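Long-range contacts in putative histidinol-phosphate aminotransferase (Burkholderia pseudomallei, PDB 3P1T), which probably catalyses the pyridoxal-phosphate-dependent transfer of an amino group from L-histidinol phosphate to 2-oxoglutarate during histidine biosynthesis: residues 50-55 with 233-238; 58-63 with 239-244; 70-75 with 208-213; 168-173 with 191-196; 173-178 with 197-202. All blocks are in the same frame, centred on the assembly; numbering follows the deposited sequence.

How the interactions relate
Interactions 3 and 4 lie in the buried mixed sheet and are built on backbone hydrogen bonds, antiparallel in the first and parallel in the second, though interaction 4 also carries the Glu171-Arg194 salt bridge; they adjoin because strands 208-211 and 190-195 are neighbours. Interactions 1 and 2, by contrast, hold the same two helices, 52-64 and 231-241, at partly buried places. Interaction 1 combines a salt bridge with a thin apolar patch, whereas interaction 2 relies on leucine and ring packing. Interaction 5 is buried but joins two loops through side chains, continuing from the ends of the strands of interaction 4, with which it shares Tyr173. Phe196 packs against side chains of both helix contacts.

Interaction 1. Residues 50-55 with 233-238; sequences FDAEPR and DLHALE
Arg55 and Glu238 form the polar centre of this contact, a side-on salt bridge in which two guanidinium nitrogens each take one carboxylate oxygen. Arg55 NE donates to Glu238 OE2 at 2.8 Å, and Arg55 NH2 reaches Glu238 OE1 at 2.9 Å. Both bonds are nearly straight, with an angle of 171° at each hydrogen. The oxygens are met on their syn sides and lie close to the guanidinium plane, and the two flat groups are 22° apart, so the pair is almost but not fully coplanar. Beside it the His235 ring is turned well out of the guanidinium plane, its CE1 lying 3.7 Å from Ala52 CB. The apolar part is small: Leu234 CD1 approaches the backbone at Glu53 CA, 3.9 Å away, and comes to 4.2 Å from Glu53 CB.

The next shell positions these groups. A bend at chi3 (73°) turns the otherwise extended Arg55 chain across the end of Glu238, whose OE2 also pairs with Lys59, one turn after Arg55 in helix 52-64. His235 ND1 is bonded to the carbonyl oxygen of Thr231. The contact thus joins the beginning of helix 52-64 to the middle of helix 231-241. Leu234 and Leu237 pack on Leu73 of strand 71-74, Ala236 touches helix 32-41, and Asp233 pairs with Arg75 near the second subunit.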
# COMPACT_ATOMS: atom_id res chain seq x y z
N PHE A 50 5.56 4.07 14.30
CA PHE A 50 4.57 4.00 15.38
C PHE A 50 4.17 5.38 15.89
O PHE A 50 3.04 5.53 16.33
CB PHE A 50 5.07 3.15 16.56
CG PHE A 50 5.11 1.65 16.30
CD1 PHE A 50 3.99 0.97 15.82
CD2 PHE A 50 6.25 0.91 16.60
CE1 PHE A 50 4.04 -0.42 15.58
CE2 PHE A 50 6.29 -0.47 16.39
CZ PHE A 50 5.19 -1.13 15.89
N ASP A 51 5.05 6.38 15.82
CA ASP A 51 4.68 7.71 16.28
C ASP A 51 4.16 8.58 15.12
O ASP A 51 3.24 9.38 15.33
CB ASP A 51 5.87 8.39 16.97
CG ASP A 51 6.28 7.73 18.29
OD1 ASP A 51 5.40 7.54 19.17
OD2 ASP A 51 7.49 7.44 18.46
N ALA A 52 4.70 8.38 13.90
CA ALA A 52 4.33 9.14 12.72
C ALA A 52 2.89 8.83 12.21
O ALA A 52 2.21 9.75 11.78
CB ALA A 52 5.33 8.89 11.61
N GLU A 53 2.43 7.56 12.26
CA GLU A 53 1.09 7.19 11.77
C GLU A 53 -0.01 7.96 12.55
O GLU A 53 -0.77 8.65 11.88
CB GLU A 53 0.87 5.67 11.86
CG GLU A 53 -0.47 5.17 11.34
CD GLU A 53 -0.70 3.67 11.47
OE1 GLU A 53 0.28 2.89 11.60
OE2 GLU A 53 -1.88 3.26 11.39
N PRO A 54 -0.11 7.92 13.91
CA PRO A 54 -1.18 8.69 14.59
C PRO A 54 -1.05 10.20 14.42
O PRO A 54 -2.07 10.88 14.36
CB PRO A 54 -1.01 8.33 16.07
CG PRO A 54 0.35 7.80 16.19
CD PRO A 54 0.67 7.14 14.90
N ARG A 55 0.20 10.72 14.32
CA ARG A 55 0.47 12.15 14.13
C ARG A 55 -0.09 12.63 12.78
O ARG A 55 -0.71 13.69 12.73
CB ARG A 55 1.98 12.41 14.22
CG ARG A 55 2.33 13.90 14.25
CD ARG A 55 3.83 14.16 14.27
NE ARG A 55 4.49 13.89 12.99
CZ ARG A 55 5.40 12.95 12.78
NH1 ARG A 55 5.80 12.16 13.78
NH2 ARG A 55 5.95 12.80 11.59
N ASP A 233 6.06 7.72 2.80
CA ASP A 233 4.82 8.28 2.29
C ASP A 233 4.13 9.14 3.35
O ASP A 233 3.61 10.21 3.02
CB ASP A 233 3.89 7.17 1.78
CG ASP A 233 4.40 6.37 0.60
OD1 ASP A 233 5.27 6.87 -0.13
OD2 ASP A 233 3.93 5.24 0.40
N LEU A 234 4.16 8.71 4.63
CA LEU A 234 3.57 9.46 5.74
C LEU A 234 4.25 10.83 5.94
O LEU A 234 3.54 11.83 6.06
CB LEU A 234 3.63 8.68 7.06
CG LEU A 234 2.69 7.48 7.23
CD1 LEU A 234 3.07 6.72 8.46
CD2 LEU A 234 1.26 7.91 7.33
N HIS A 235 5.60 10.90 5.94
CA HIS A 235 6.31 12.19 6.08
C HIS A 235 6.12 13.06 4.85
O HIS A 235 6.09 14.28 4.98
CB HIS A 235 7.80 12.00 6.38
CG HIS A 235 8.02 11.54 7.79
ND1 HIS A 235 7.90 10.20 8.13
CD2 HIS A 235 8.24 12.25 8.91
CE1 HIS A 235 8.09 10.15 9.44
NE2 HIS A 235 8.29 11.36 9.95
N ALA A 236 5.93 12.44 3.68
CA ALA A 236 5.68 13.16 2.44
C ALA A 236 4.31 13.85 2.51
O ALA A 236 4.23 15.09 2.39
CB ALA A 236 5.76 12.21 1.25
N LEU A 237 3.26 13.05 2.82
CA LEU A 237 1.88 13.52 2.95
C LEU A 237 1.79 14.64 3.99
O LEU A 237 1.18 15.68 3.71
CB LEU A 237 0.94 12.37 3.32
CG LEU A 237 -0.52 12.74 3.56
CD1 LEU A 237 -1.14 13.34 2.34
CD2 LEU A 237 -1.31 11.56 4.01
N GLU A 238 2.43 14.44 5.16
CA GLU A 238 2.43 15.42 6.24
C GLU A 238 2.94 16.80 5.75
O GLU A 238 2.32 17.81 6.06
CB GLU A 238 3.29 14.93 7.39
CG GLU A 238 3.26 15.85 8.58
CD GLU A 238 4.03 15.33 9.77
OE1 GLU A 238 5.14 14.78 9.57
OE2 GLU A 238 3.53 15.50 10.90

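Interaction 2. Residues 58-63 with 239-244; sequences RKLAEH and AALDND
Leu241 and His63 bring two helices of the large domain together, the end of helix 231-241 packing against the C-terminal part of helix 52-64. The shortest CA separation across the segments belongs to this pair, at 7.0 Å, and Leu241 is the main apolar group between the helices.

Its two methyl branches do different work. CD1 packs on aliphatic groups: it meets Leu60 CD2 at 3.7 Å, the two side chains crossing at about a right angle, and it also lies near Lys59 CB, at 4.4 Å. CD2 makes a CH-pi contact. It stands over the face of the His63 ring, 3.9 Å from the centroid and only 12° off the ring normal, which places it almost directly above the ring centre. The imidazole is swung out to Leu241 by its chi1 of -172°, with CG opposite the backbone N. Ring rotation is further restrained by the bond between His63 NE2 and Tyr200 OH. Phe196 touches both Leu60 and Leu241 from the sheet side.

Asp244, which is paired with Arg247, comes near at the ring edge. Its carboxylate plane is only 6° from that of the imidazole, and Asp244 OD1 lies at the edge of the His63 ring, 3.9 Å from His63 CE1.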
# COMPACT_ATOMS: atom_id res chain seq x y z
N ARG A 58 -4.00 12.70 12.72
CA ARG A 58 -4.45 13.88 13.41
C ARG A 58 -4.30 15.09 12.50
O ARG A 58 -5.21 15.91 12.44
CB ARG A 58 -3.64 14.04 14.70
CG ARG A 58 -3.96 15.29 15.52
CD ARG A 58 -3.04 15.45 16.74
NE ARG A 58 -1.61 15.45 16.41
CZ ARG A 58 -0.92 16.51 15.98
NH1 ARG A 58 -1.53 17.67 15.79
NH2 ARG A 58 0.38 16.41 15.73
N LYS A 59 -3.16 15.17 11.76
CA LYS A 59 -2.88 16.26 10.81
C LYS A 59 -3.94 16.29 9.70
O LYS A 59 -4.42 17.36 9.36
CB LYS A 59 -1.46 16.14 10.21
CG LYS A 59 -0.42 17.14 10.73
CD LYS A 59 0.12 16.82 12.13
CE LYS A 59 1.13 17.84 12.62
NZ LYS A 59 2.37 17.87 11.80
N LEU A 60 -4.33 15.11 9.16
CA LEU A 60 -5.37 14.95 8.15
C LEU A 60 -6.71 15.47 8.68
O LEU A 60 -7.40 16.21 7.97
CB LEU A 60 -5.51 13.48 7.74
CG LEU A 60 -4.45 12.93 6.80
CD1 LEU A 60 -4.48 11.40 6.80
CD2 LEU A 60 -4.58 13.50 5.38
N ALA A 61 -7.05 15.10 9.93
CA ALA A 61 -8.27 15.49 10.61
C ALA A 61 -8.37 17.00 10.72
O ALA A 61 -9.44 17.56 10.47
CB ALA A 61 -8.32 14.85 11.99
N GLU A 62 -7.23 17.66 11.05
CA GLU A 62 -7.10 19.10 11.17
C GLU A 62 -7.29 19.76 9.82
O GLU A 62 -8.07 20.71 9.70
CB GLU A 62 -5.73 19.47 11.76
CG GLU A 62 -5.73 19.78 13.25
CD GLU A 62 -4.49 19.34 14.02
OE1 GLU A 62 -3.36 19.72 13.62
OE2 GLU A 62 -4.65 18.64 15.04
N HIS A 63 -6.58 19.24 8.81
CA HIS A 63 -6.58 19.77 7.45
C HIS A 63 -8.01 19.77 6.86
O HIS A 63 -8.43 20.79 6.31
CB HIS A 63 -5.62 18.94 6.57
CG HIS A 63 -5.42 19.52 5.20
ND1 HIS A 63 -4.55 20.58 4.98
CD2 HIS A 63 -5.97 19.16 4.02
CE1 HIS A 63 -4.62 20.84 3.69
NE2 HIS A 63 -5.46 20.01 3.07
N ALA A 239 4.04 16.82 4.96
CA ALA A 239 4.64 18.03 4.40
C ALA A 239 3.74 18.63 3.33
O ALA A 239 3.63 19.85 3.26
CB ALA A 239 6.01 17.72 3.83
N ALA A 240 3.07 17.78 2.52
CA ALA A 240 2.18 18.24 1.45
C ALA A 240 0.94 18.95 2.00
O ALA A 240 0.36 19.78 1.30
CB ALA A 240 1.75 17.08 0.57
N LEU A 241 0.54 18.64 3.25
CA LEU A 241 -0.63 19.25 3.87
C LEU A 241 -0.30 20.64 4.41
O LEU A 241 -1.19 21.49 4.51
CB LEU A 241 -1.20 18.37 4.99
CG LEU A 241 -1.68 16.96 4.62
CD1 LEU A 241 -2.06 16.22 5.85
CD2 LEU A 241 -2.84 16.99 3.65
N ASP A 242 0.97 20.89 4.74
CA ASP A 242 1.39 22.22 5.18
C ASP A 242 2.12 22.90 3.98
O ASP A 242 3.27 23.35 4.10
CB ASP A 242 2.26 22.14 6.44
CG ASP A 242 2.50 23.50 7.06
OD1 ASP A 242 1.60 24.38 6.94
OD2 ASP A 242 3.60 23.70 7.65
N ASN A 243 1.44 22.96 2.81
CA ASN A 243 2.00 23.50 1.56
C ASN A 243 0.89 24.22 0.75
O ASN A 243 0.83 24.11 -0.48
CB ASN A 243 2.64 22.32 0.76
CG ASN A 243 3.54 22.69 -0.40
OD1 ASN A 243 4.28 23.68 -0.38
ND2 ASN A 243 3.56 21.83 -1.41
N ASP A 244 0.03 24.97 1.47
CA ASP A 244 -1.12 25.65 0.89
C ASP A 244 -0.70 26.77 -0.09
O ASP A 244 -1.37 26.93 -1.10
CB ASP A 244 -2.02 26.21 2.00
CG ASP A 244 -2.61 25.12 2.88
OD1 ASP A 244 -3.31 24.22 2.34
OD2 ASP A 244 -2.35 25.13 4.11

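Interaction 3. Residues 70-75 with 208-213; sequences NLMLVR and GALFGP
Met72 and Leu210 form the central hydrogen-bonded pair of two antiparallel strands, with Met72 N to Leu210 O and Leu210 N to Met72 O both 2.9 Å long. Val74 and Gly208 form the next hydrogen-bonded pair, two residues along, with the non-hydrogen-bonded pair Leu73-Ala209 between; Val74 N lies 2.9 Å from Gly208 O. Beyond the other end of the strands, Gly212 N bonds to Asn70 O. The Asn70 side chain then closes that end: its ND2 gives a nearly straight bond, 174° at the hydrogen, to Gly212 O at 2.8 Å.

Strand 71-74 is the outermost strand at one side of the seven-stranded sheet of the fold-type I aminotransferases, and 208-211 is the strand that runs antiparallel to both its neighbours, next to strand 190-195.

Apolar contacts fall on two faces. On one, Leu71 CB lies 3.8 Å from Phe211 CD2, and helix 52-64 covers Leu71 and Leu73. On the other, Met72, present as selenomethionine, lies alongside Leu210 pointing the same way. A bend at chi3 (77°) carries its CE to 3.8 Å from Leu210 CD2, while Met220 of helix 214-221 touches both side chains.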
# COMPACT_ATOMS: atom_id res chain seq x y z
N ASN A 70 -13.99 9.80 11.28
CA ASN A 70 -14.75 9.88 10.04
C ASN A 70 -13.85 9.81 8.78
O ASN A 70 -14.38 9.89 7.67
CB ASN A 70 -15.56 11.17 10.04
CG ASN A 70 -16.70 11.11 11.01
OD1 ASN A 70 -16.71 11.75 12.06
ND2 ASN A 70 -17.65 10.24 10.72
N LEU A 71 -12.53 9.61 8.95
CA LEU A 71 -11.63 9.55 7.81
C LEU A 71 -10.73 8.32 7.89
O LEU A 71 -10.34 7.90 8.98
CB LEU A 71 -10.78 10.82 7.65
CG LEU A 71 -9.66 11.05 8.61
CD1 LEU A 71 -8.35 10.65 8.00
CD2 LEU A 71 -9.56 12.48 8.95
N MSE A 72 -10.38 7.77 6.72
CA MSE A 72 -9.50 6.61 6.53
C MSE A 72 -8.47 6.92 5.43
O MSE A 72 -8.86 7.38 4.34
CB MSE A 72 -10.37 5.41 6.17
CG MSE A 72 -9.63 4.10 6.17
SE MSE A 72 -10.78 2.58 5.85
CE MSE A 72 -11.00 2.74 4.05
N LEU A 73 -7.16 6.73 5.74
CA LEU A 73 -6.05 6.95 4.80
C LEU A 73 -5.94 5.70 3.93
O LEU A 73 -5.90 4.59 4.47
CB LEU A 73 -4.74 7.28 5.54
CG LEU A 73 -3.45 7.50 4.69
CD1 LEU A 73 -3.59 8.66 3.70
CD2 LEU A 73 -2.26 7.77 5.58
N VAL A 74 -5.99 5.85 2.59
CA VAL A 74 -6.03 4.70 1.69
C VAL A 74 -4.99 4.81 0.56
O VAL A 74 -4.54 5.90 0.20
CB VAL A 74 -7.45 4.53 1.07
CG1 VAL A 74 -8.46 4.09 2.12
CG2 VAL A 74 -7.92 5.79 0.35
N ARG A 75 -4.67 3.65 -0.04
CA ARG A 75 -3.80 3.52 -1.19
C ARG A 75 -4.61 3.82 -2.48
O ARG A 75 -4.88 2.90 -3.28
CB ARG A 75 -3.17 2.13 -1.24
CG ARG A 75 -1.91 2.05 -2.08
CD ARG A 75 -0.73 2.07 -1.14
NE ARG A 75 0.05 3.28 -1.28
CZ ARG A 75 1.03 3.63 -0.46
NH1 ARG A 75 1.33 2.88 0.60
NH2 ARG A 75 1.70 4.75 -0.67
N GLY A 208 -4.84 8.69 -0.77
CA GLY A 208 -6.16 9.32 -0.74
C GLY A 208 -6.78 9.24 0.64
O GLY A 208 -6.31 8.48 1.50
N ALA A 209 -7.82 10.03 0.85
CA ALA A 209 -8.57 10.09 2.10
C ALA A 209 -10.05 9.81 1.84
O ALA A 209 -10.66 10.46 0.99
CB ALA A 209 -8.39 11.45 2.77
N LEU A 210 -10.62 8.84 2.57
CA LEU A 210 -12.04 8.47 2.48
C LEU A 210 -12.77 8.98 3.70
O LEU A 210 -12.33 8.74 4.82
CB LEU A 210 -12.23 6.94 2.32
CG LEU A 210 -13.66 6.41 2.35
CD1 LEU A 210 -14.49 6.92 1.15
CD2 LEU A 210 -13.68 4.89 2.43
N PHE A 211 -13.89 9.68 3.48
CA PHE A 211 -14.71 10.25 4.56
C PHE A 211 -16.06 9.57 4.57
O PHE A 211 -16.66 9.38 3.51
CB PHE A 211 -14.84 11.78 4.41
CG PHE A 211 -13.52 12.48 4.24
CD1 PHE A 211 -12.95 12.65 2.98
CD2 PHE A 211 -12.82 12.96 5.33
CE1 PHE A 211 -11.71 13.27 2.82
CE2 PHE A 211 -11.57 13.60 5.17
CZ PHE A 211 -11.03 13.75 3.92
N GLY A 212 -16.53 9.20 5.76
CA GLY A 212 -17.81 8.53 5.91
C GLY A 212 -18.28 8.43 7.34
O GLY A 212 -17.65 8.99 8.26
N PRO A 213 -19.41 7.70 7.55
CA PRO A 213 -19.94 7.50 8.92
C PRO A 213 -18.97 6.67 9.77
O PRO A 213 -18.36 5.73 9.26
CB PRO A 213 -21.27 6.78 8.70
CG PRO A 213 -21.15 6.13 7.36
CD PRO A 213 -20.22 6.99 6.53

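Interaction 4. Residues 168-173 with 191-196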
# COMPACT_ATOMS: atom_id res chain seq x y z
N LEU A 168 -21.07 7.07 -3.16
CA LEU A 168 -19.66 7.44 -3.04
C LEU A 168 -19.35 8.50 -4.10
O LEU A 168 -19.51 8.23 -5.30
CB LEU A 168 -18.70 6.24 -3.17
CG LEU A 168 -17.20 6.59 -3.28
CD1 LEU A 168 -16.67 7.27 -2.00
CD2 LEU A 168 -16.37 5.37 -3.61
N ILE A 169 -18.92 9.69 -3.68
CA ILE A 169 -18.55 10.75 -4.61
C ILE A 169 -17.04 10.85 -4.60
O ILE A 169 -16.44 11.17 -3.57
CB ILE A 169 -19.23 12.13 -4.32
CG1 ILE A 169 -20.79 12.02 -4.30
CG2 ILE A 169 -18.75 13.22 -5.32
CD1 ILE A 169 -21.48 11.59 -5.66
N ASP A 170 -16.43 10.56 -5.73
CA ASP A 170 -14.99 10.63 -5.91
C ASP A 170 -14.63 12.07 -6.34
O ASP A 170 -14.82 12.45 -7.49
CB ASP A 170 -14.53 9.56 -6.93
CG ASP A 170 -13.08 9.58 -7.38
OD1 ASP A 170 -12.36 10.55 -7.02
OD2 ASP A 170 -12.66 8.65 -8.08
N GLU A 171 -14.14 12.86 -5.37
CA GLU A 171 -13.82 14.27 -5.59
C GLU A 171 -12.32 14.49 -5.89
O GLU A 171 -11.76 15.49 -5.46
CB GLU A 171 -14.25 15.10 -4.37
CG GLU A 171 -15.74 15.41 -4.37
CD GLU A 171 -16.23 16.43 -3.36
OE1 GLU A 171 -15.61 16.56 -2.27
OE2 GLU A 171 -17.27 17.08 -3.63
N THR A 172 -11.70 13.59 -6.71
CA THR A 172 -10.29 13.67 -7.12
C THR A 172 -9.97 15.04 -7.76
O THR A 172 -8.89 15.60 -7.49
CB THR A 172 -9.95 12.53 -8.12
OG1 THR A 172 -9.97 11.29 -7.42
CG2 THR A 172 -8.58 12.68 -8.78
N TYR A 173 -10.89 15.58 -8.57
CA TYR A 173 -10.59 16.82 -9.29
C TYR A 173 -11.28 18.07 -8.69
O TYR A 173 -11.25 19.11 -9.34
CB TYR A 173 -11.00 16.67 -10.78
CG TYR A 173 -10.15 15.62 -11.48
CD1 TYR A 173 -8.84 15.90 -11.89
CD2 TYR A 173 -10.61 14.32 -11.63
CE1 TYR A 173 -8.02 14.91 -12.43
CE2 TYR A 173 -9.81 13.33 -12.21
CZ TYR A 173 -8.52 13.63 -12.60
OH TYR A 173 -7.73 12.66 -13.19
N LEU A 191 -20.54 8.70 1.33
CA LEU A 191 -19.10 8.79 1.53
C LEU A 191 -18.47 9.68 0.46
O LEU A 191 -19.03 9.85 -0.63
CB LEU A 191 -18.44 7.39 1.53
CG LEU A 191 -18.83 6.46 2.67
CD1 LEU A 191 -19.89 5.47 2.22
CD2 LEU A 191 -17.64 5.68 3.16
N VAL A 192 -17.31 10.26 0.76
CA VAL A 192 -16.60 11.11 -0.20
C VAL A 192 -15.10 10.71 -0.19
O VAL A 192 -14.55 10.37 0.86
CB VAL A 192 -16.86 12.64 0.05
CG1 VAL A 192 -16.58 13.07 1.47
CG2 VAL A 192 -16.12 13.53 -0.94
N PHE A 193 -14.48 10.69 -1.38
CA PHE A 193 -13.06 10.39 -1.54
C PHE A 193 -12.30 11.62 -2.08
O PHE A 193 -12.77 12.26 -3.02
CB PHE A 193 -12.85 9.18 -2.46
CG PHE A 193 -11.41 8.92 -2.85
CD1 PHE A 193 -10.57 8.19 -2.02
CD2 PHE A 193 -10.90 9.40 -4.06
CE1 PHE A 193 -9.23 7.96 -2.38
CE2 PHE A 193 -9.56 9.18 -4.41
CZ PHE A 193 -8.75 8.43 -3.59
N ARG A 194 -11.13 11.92 -1.49
CA ARG A 194 -10.20 12.98 -1.93
C ARG A 194 -8.85 12.35 -2.25
O ARG A 194 -8.40 11.48 -1.49
CB ARG A 194 -10.05 14.09 -0.87
CG ARG A 194 -11.32 14.88 -0.59
CD ARG A 194 -11.64 15.85 -1.68
NE ARG A 194 -12.90 16.56 -1.42
CZ ARG A 194 -12.98 17.74 -0.83
NH1 ARG A 194 -11.89 18.36 -0.39
NH2 ARG A 194 -14.16 18.32 -0.65
N SER A 195 -8.22 12.78 -3.36
CA SER A 195 -6.92 12.29 -3.83
C SER A 195 -5.80 13.27 -3.52
O SER A 195 -6.04 14.49 -3.55
CB SER A 195 -6.97 12.05 -5.34
OG SER A 195 -5.77 11.53 -5.88
N PHE A 196 -4.56 12.77 -3.26
CA PHE A 196 -3.42 13.65 -3.04
C PHE A 196 -2.51 13.63 -4.27
O PHE A 196 -1.40 14.19 -4.25
CB PHE A 196 -2.64 13.27 -1.75
CG PHE A 196 -3.48 13.36 -0.49
CD1 PHE A 196 -3.85 14.60 0.04
CD2 PHE A 196 -3.93 12.21 0.15
CE1 PHE A 196 -4.68 14.69 1.16
CE2 PHE A 196 -4.75 12.30 1.28
CZ PHE A 196 -5.12 13.54 1.78
O HOH W 1 -9.19 15.73 -4.16
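Glu171 and Arg194 extend side by side in the same direction, and both Arg194 NE and NH2 grip the single oxygen OE1 of Glu171, each at 2.8 Å. The two nitrogens approach from one face of the carboxylate plane, NE on the anti side and NH2 on the syn side; OE1 lies near the guanidinium plane. Arg194 CB points away from the other strand, and a bend at chi2 (-75°) brings the chain end back to Glu171. Val192 CG2, opposite its own backbone N, packs beside the same carboxylate, 3.8 Å from Glu171 CD.

On the other face, Asp170 and Phe193 also run alongside each other, with carboxylate and ring planes 88° apart. Asp170 OD1 is at the ring edge, 3.5 Å from Phe193 CD2. It accepts from Thr172 N, which makes an Asx turn, and also from Thr172 OG1, at the same ring edge.

Parallel-strand bonds support these side chains: Ile169 N to Leu191 O, Phe193 N to Ile169 O, and Glu171 N to Phe193 O at 2.8 Å. Past the strand end, water 1 links Glu171 O and Ser195 N.

Asp170 OD2 bonds to Tyr103 OH, and a tartrate, probably from the crystallisation liquor, lies near Thr172. The buried Glu171 carboxylate is probably balanced by Arg194, whereas the turn fixes Asp170 at the strand end, consistent with the position of the cofactor-binding aspartate in relatives.

Interaction 5. Residues 173-178 with 197-202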
# COMPACT_ATOMS: atom_id res chain seq x y z
N TYR A 173 -10.89 15.58 -8.57
CA TYR A 173 -10.59 16.82 -9.29
C TYR A 173 -11.28 18.07 -8.69
O TYR A 173 -11.25 19.11 -9.34
CB TYR A 173 -11.00 16.67 -10.78
CG TYR A 173 -10.15 15.62 -11.48
CD1 TYR A 173 -8.84 15.90 -11.89
CD2 TYR A 173 -10.61 14.32 -11.63
CE1 TYR A 173 -8.02 14.91 -12.43
CE2 TYR A 173 -9.81 13.33 -12.21
CZ TYR A 173 -8.52 13.63 -12.60
OH TYR A 173 -7.73 12.66 -13.19
N VAL A 174 -11.82 17.99 -7.46
CA VAL A 174 -12.55 19.10 -6.82
C VAL A 174 -11.67 20.38 -6.66
O VAL A 174 -12.23 21.48 -6.70
CB VAL A 174 -13.12 18.69 -5.43
CG1 VAL A 174 -12.02 18.54 -4.38
CG2 VAL A 174 -14.19 19.68 -4.96
N ASP A 175 -10.34 20.27 -6.50
CA ASP A 175 -9.49 21.45 -6.29
C ASP A 175 -9.43 22.40 -7.53
O ASP A 175 -9.05 23.57 -7.39
CB ASP A 175 -8.09 21.04 -5.85
CG ASP A 175 -7.91 20.86 -4.34
OD1 ASP A 175 -8.91 21.04 -3.59
OD2 ASP A 175 -6.76 20.61 -3.90
N TYR A 176 -9.86 21.94 -8.71
CA TYR A 176 -9.90 22.78 -9.90
C TYR A 176 -11.34 23.21 -10.21
O TYR A 176 -11.60 23.78 -11.28
CB TYR A 176 -9.31 22.01 -11.10
CG TYR A 176 -7.94 21.44 -10.81
CD1 TYR A 176 -6.81 22.27 -10.74
CD2 TYR A 176 -7.76 20.08 -10.59
CE1 TYR A 176 -5.55 21.75 -10.46
CE2 TYR A 176 -6.51 19.55 -10.31
CZ TYR A 176 -5.40 20.38 -10.25
OH TYR A 176 -4.18 19.83 -9.99
N SER A 177 -12.29 22.93 -9.28
CA SER A 177 -13.69 23.21 -9.51
C SER A 177 -14.13 24.59 -8.96
O SER A 177 -13.32 25.40 -8.47
CB SER A 177 -14.57 22.13 -8.89
OG SER A 177 -14.61 22.26 -7.48
N SER A 178 -15.44 24.86 -9.11
CA SER A 178 -16.14 26.08 -8.71
C SER A 178 -16.87 25.86 -7.38
O SER A 178 -17.49 26.79 -6.87
CB SER A 178 -17.14 26.48 -9.79
OG SER A 178 -16.56 26.47 -11.08
N SER A 197 -2.99 13.02 -5.36
CA SER A 197 -2.24 12.82 -6.60
C SER A 197 -2.17 14.05 -7.52
O SER A 197 -1.21 14.18 -8.30
CB SER A 197 -2.83 11.65 -7.39
OG SER A 197 -2.61 10.40 -6.76
N LYS A 198 -3.18 14.96 -7.46
CA LYS A 198 -3.21 16.06 -8.43
C LYS A 198 -2.69 17.33 -7.78
O LYS A 198 -1.48 17.49 -7.67
CB LYS A 198 -4.63 16.25 -9.01
CG LYS A 198 -5.35 14.96 -9.44
CD LYS A 198 -4.56 14.07 -10.41
CE LYS A 198 -5.26 12.77 -10.70
NZ LYS A 198 -4.35 11.82 -11.38
N SER A 199 -3.58 18.24 -7.35
CA SER A 199 -3.26 19.51 -6.72
C SER A 199 -2.18 19.41 -5.64
O SER A 199 -1.37 20.34 -5.52
CB SER A 199 -4.53 20.09 -6.10
OG SER A 199 -5.32 19.07 -5.50
N TYR A 200 -2.16 18.30 -4.84
CA TYR A 200 -1.21 18.08 -3.75
C TYR A 200 0.16 17.57 -4.25
O TYR A 200 1.13 17.59 -3.48
CB TYR A 200 -1.78 17.10 -2.71
CG TYR A 200 -2.88 17.70 -1.87
CD1 TYR A 200 -4.21 17.68 -2.30
CD2 TYR A 200 -2.61 18.27 -0.62
CE1 TYR A 200 -5.23 18.21 -1.52
CE2 TYR A 200 -3.63 18.81 0.18
CZ TYR A 200 -4.94 18.78 -0.28
OH TYR A 200 -5.95 19.30 0.50
N GLY A 201 0.23 17.13 -5.51
CA GLY A 201 1.45 16.66 -6.17
C GLY A 201 2.10 15.38 -5.66
O GLY A 201 3.31 15.22 -5.79
N LEU A 202 1.30 14.43 -5.14
CA LEU A 202 1.85 13.15 -4.67
C LEU A 202 1.38 11.96 -5.55
O LEU A 202 1.21 10.86 -5.03
CB LEU A 202 1.45 12.90 -3.21
CG LEU A 202 1.75 14.00 -2.18
CD1 LEU A 202 1.35 13.55 -0.81
CD2 LEU A 202 3.21 14.36 -2.17
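Ser199 chi1 of 39° sets OG between its backbone N and carbonyl carbon, aimed at Asp175, while chi2 of -54° bends Lys198 so that its remaining, extended chain runs past the Tyr173 ring. Ser199 OG donates to Asp175 OD2 at 2.6 Å, meeting it on the anti side and 29° out of the carboxylate plane. The same oxygen is also paired with Arg247 of helix 244-267.

Around this bond the contacts are largely van der Waals. Lys198 CE lies 3.5 Å from Tyr173 OH, the two chains crossing at an oblique angle, and Lys198 CB is at the edge of the Tyr176 ring, 4.0 Å from Tyr176 CE2. Tyr176 OH is 3.1 Å from Ser199 N, but the angle is too poor for a hydrogen bond; this hydroxyl bonds to His250 instead, as Tyr173 OH does to Asn24. The Tyr200 ring flanks the carboxylate, its CE1 3.7 Å from Asp175 OD2.

Backbone turns present these groups: a short 3-10 segment ending at Tyr176, and a type I beta turn from Lys198 to Gly201 closed by Gly201 N to Lys198 O at 2.8 Å. Lys198 NZ is bonded to Tyr48 of the second subunit and to the crystallisation tartrate. Its sequence setting, Ser-Phe-Ser-Lys, fits the signature of this aminotransferase family, whose lysine carries pyridoxal phosphate in a cleft at the subunit interface; Lys198 probably corresponds to it.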